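Local coordinates for peptidase M14 domain-containing protein (Shewanella amazonensis, PDB 2QVP) that is probably a zinc-dependent hydrolase of the peptidase M14 family, perhaps a metallocarboxypeptidase, at residues 173-178 / 247-252. Sequence-based numbering, arbitrary orientation.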
ATOM      1  N   LEU A 173     -10.827  13.308  -2.206  1.00 12.99           N
ATOM      2  CA  LEU A 173     -11.681  14.430  -1.798  1.00 15.13           C
ATOM      3  C   LEU A 173     -11.796  14.607  -0.255  1.00 17.85           C
ATOM      4  O   LEU A 173     -12.491  15.527   0.191  1.00 18.56           O
ATOM      5  CB  LEU A 173     -13.099  14.263  -2.396  1.00 15.76           C
ATOM      6  CG  LEU A 173     -13.207  14.060  -3.917  1.00 17.60           C
ATOM      7  CD1 LEU A 173     -14.666  13.919  -4.365  1.00 14.08           C
ATOM      8  CD2 LEU A 173     -12.510  15.186  -4.652  1.00 15.89           C
HETATM    9  N   MSE A 174     -11.162  13.742   0.552  1.00 14.76           N
HETATM   10  CA  MSE A 174     -11.139  13.924   2.013  1.00 14.74           C
HETATM   11  C   MSE A 174     -10.064  14.905   2.493  1.00 14.74           C
HETATM   12  O   MSE A 174      -9.040  15.041   1.861  1.00 14.40           O
HETATM   13  CB  MSE A 174     -10.915  12.596   2.734  1.00 14.75           C
HETATM   14  CG  MSE A 174     -12.037  11.618   2.555  1.00 14.18           C
HETATM   15 SE   MSE A 174     -13.627  11.993   3.518  0.75 11.86          SE
HETATM   16  CE  MSE A 174     -13.130  11.249   5.292  1.00  8.58           C
ATOM     17  N   THR A 175     -10.364  15.584   3.603  1.00 15.20           N
ATOM     18  CA  THR A 175      -9.472  16.456   4.389  1.00 15.98           C
ATOM     19  C   THR A 175      -8.977  15.719   5.659  1.00 14.77           C
ATOM     20  O   THR A 175      -7.863  15.953   6.122  1.00 12.89           O
ATOM     21  CB  THR A 175     -10.218  17.741   4.841  1.00 18.99           C
ATOM     22  OG1 THR A 175     -10.406  18.599   3.713  1.00 24.22           O
ATOM     23  CG2 THR A 175      -9.458  18.505   5.919  1.00 26.30           C
ATOM     24  N   ASP A 176      -9.812  14.815   6.196  1.00 15.64           N
ATOM     25  CA  ASP A 176      -9.498  14.017   7.382  1.00 16.20           C
ATOM     26  C   ASP A 176      -9.038  12.634   7.000  1.00 17.03           C
ATOM     27  O   ASP A 176      -9.363  12.149   5.910  1.00 18.71           O
ATOM     28  CB  ASP A 176     -10.727  13.888   8.275  1.00 16.49           C
ATOM     29  CG  ASP A 176     -11.264  15.228   8.729  1.00 19.93           C
ATOM     30  OD1 ASP A 176     -10.484  16.202   8.865  1.00 24.11           O
ATOM     31  OD2 ASP A 176     -12.480  15.289   8.956  1.00 25.78           O
ATOM     32  N   THR A 177      -8.319  12.002   7.926  1.00 14.92           N
ATOM     33  CA  THR A 177      -7.694  10.697   7.698  1.00 12.61           C
ATOM     34  C   THR A 177      -8.373   9.615   8.530  1.00 11.71           C
ATOM     35  O   THR A 177      -9.053   9.892   9.519  1.00 13.49           O
ATOM     36  CB  THR A 177      -6.140  10.771   7.936  1.00 10.02           C
ATOM     37  OG1 THR A 177      -5.480   9.637   7.336  1.00  7.76           O
ATOM     38  CG2 THR A 177      -5.809  10.853   9.396  1.00  4.69           C
ATOM     39  N   TYR A 178      -8.201   8.378   8.085  1.00 11.63           N
ATOM     40  CA  TYR A 178      -8.785   7.214   8.720  1.00 10.64           C
ATOM     41  C   TYR A 178      -8.058   5.987   8.168  1.00 10.53           C
ATOM     42  O   TYR A 178      -7.190   6.097   7.308  1.00 14.31           O
ATOM     43  CB  TYR A 178     -10.299   7.124   8.455  1.00  9.34           C
ATOM     44  CG  TYR A 178     -10.680   6.961   6.996  1.00  7.17           C
ATOM     45  CD1 TYR A 178     -10.687   8.053   6.143  1.00  9.43           C
ATOM     46  CD2 TYR A 178     -11.051   5.710   6.475  1.00 16.34           C
ATOM     47  CE1 TYR A 178     -11.009   7.920   4.813  1.00 14.14           C
ATOM     48  CE2 TYR A 178     -11.400   5.566   5.141  1.00  9.85           C
ATOM     49  CZ  TYR A 178     -11.383   6.691   4.312  1.00 16.43           C
ATOM     50  OH  TYR A 178     -11.703   6.607   2.971  1.00 10.18           O
ATOM     51  N   PRO A 247      -5.611  12.057   3.312  1.00 13.23           N
ATOM     52  CA  PRO A 247      -6.608  12.901   2.650  1.00 12.85           C
ATOM     53  C   PRO A 247      -6.028  13.673   1.456  1.00 14.25           C
ATOM     54  O   PRO A 247      -5.097  14.449   1.659  1.00 16.07           O
ATOM     55  CB  PRO A 247      -7.023  13.853   3.771  1.00 14.46           C
ATOM     56  CG  PRO A 247      -6.058  13.599   4.939  1.00 13.45           C
ATOM     57  CD  PRO A 247      -4.965  12.778   4.420  1.00 11.58           C
ATOM     58  N   GLY A 248      -6.579  13.487   0.252  1.00 12.25           N
ATOM     59  CA  GLY A 248      -6.068  14.152  -0.972  1.00 13.46           C
ATOM     60  C   GLY A 248      -6.163  15.668  -1.073  1.00 14.64           C
ATOM     61  O   GLY A 248      -5.418  16.286  -1.839  1.00 14.98           O
ATOM     62  N   GLN A 249      -7.042  16.271  -0.271  1.00 13.15           N
ATOM     63  CA  GLN A 249      -7.205  17.729  -0.223  1.00 15.20           C
ATOM     64  C   GLN A 249      -6.127  18.450   0.625  1.00 15.35           C
ATOM     65  O   GLN A 249      -6.184  19.658   0.807  1.00 17.24           O
ATOM     66  CB  GLN A 249      -8.595  18.056   0.304  1.00 13.45           C
ATOM     67  CG  GLN A 249      -9.735  17.508  -0.539  1.00 19.94           C
ATOM     68  CD  GLN A 249      -9.880  18.218  -1.868  1.00 29.79           C
ATOM     69  OE1 GLN A 249     -10.246  19.395  -1.918  1.00 32.87           O
ATOM     70  NE2 GLN A 249      -9.627  17.496  -2.957  1.00 37.83           N
ATOM     71  N   GLN A 250      -5.157  17.695   1.141  1.00 17.43           N
ATOM     72  CA  GLN A 250      -4.039  18.197   1.919  1.00 16.27           C
ATOM     73  C   GLN A 250      -2.832  18.323   1.018  1.00 15.77           C
ATOM     74  O   GLN A 250      -2.850  17.777  -0.094  1.00 14.70           O
ATOM     75  CB  GLN A 250      -3.732  17.205   3.042  1.00 16.82           C
ATOM     76  CG  GLN A 250      -4.895  16.993   4.012  1.00 18.25           C
ATOM     77  CD  GLN A 250      -5.211  18.206   4.846  1.00 16.95           C
ATOM     78  OE1 GLN A 250      -4.458  19.184   4.868  1.00 22.18           O
ATOM     79  NE2 GLN A 250      -6.318  18.141   5.571  1.00 17.41           N
ATOM     80  N   PRO A 251      -1.781  19.032   1.483  1.00 15.05           N
ATOM     81  CA  PRO A 251      -0.584  19.158   0.640  1.00 15.45           C
ATOM     82  C   PRO A 251       0.117  17.814   0.436  1.00 14.45           C
ATOM     83  O   PRO A 251       0.231  17.026   1.390  1.00 14.62           O
ATOM     84  CB  PRO A 251       0.319  20.090   1.437  1.00 15.18           C
ATOM     85  CG  PRO A 251      -0.598  20.740   2.473  1.00 14.70           C
ATOM     86  CD  PRO A 251      -1.613  19.738   2.771  1.00 15.18           C
ATOM     87  N   LEU A 252       0.575  17.583  -0.794  1.00 14.02           N
ATOM     88  CA  LEU A 252       1.206  16.328  -1.187  1.00 11.09           C
ATOM     89  C   LEU A 252       2.335  15.902  -0.255  1.00 10.76           C
ATOM     90  O   LEU A 252       2.333  14.767   0.224  1.00  6.78           O
ATOM     91  CB  LEU A 252       1.725  16.397  -2.633  1.00 11.98           C
ATOM     92  CG  LEU A 252       2.321  15.093  -3.226  1.00 13.51           C
ATOM     93  CD1 LEU A 252       1.258  14.070  -3.461  1.00 17.82           C
ATOM     94  CD2 LEU A 252       3.067  15.403  -4.525  1.00 12.41           C
TER
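M174 and T175 dock through their carbonyl oxygens onto the type I beta turn P247-Q250, a loop-to-loop contact at the ends of two neighbouring sheet strands, 165-171 and 241-247. The turn, closed by a hydrogen bond from Q250 N to P247 O, presents two donors. Q249 N reaches M174 O at 3.2 Å, with an N-H...O angle of 163°. Q250 has CG anti to its carbonyl carbon (chi1 -61°) and its chain bends at chi2, which carries NE2 to T175 O at 2.7 Å; this donor lies in the carbonyl plane, on a lone pair, and T175 O is nearly coplanar with the amide. Glutamine suits this place, long enough to span the loops and carrying an uncharged N-H donor. A leucine in its place would probably leave T175 O without this donor and the loop freer to shift. P247, whose ring nitrogen has no N-H to satisfy, sets its ring against the same backbone, CB 3.0 Å from M174 O and CG 3.2 Å from T175 O. Q249 lies alongside L173, its CG 3.5 Å from L173 O, while its NE2 hydrogen-bonds to V172 O. T177 OG1 hydrogen-bonds to the backbone O of E245, the predicted proton donor/acceptor. P251 takes the N-cap position, just before helix 252-270, and Y178 begins strand 178-182, which runs antiparallel to strand 241-247 beside it.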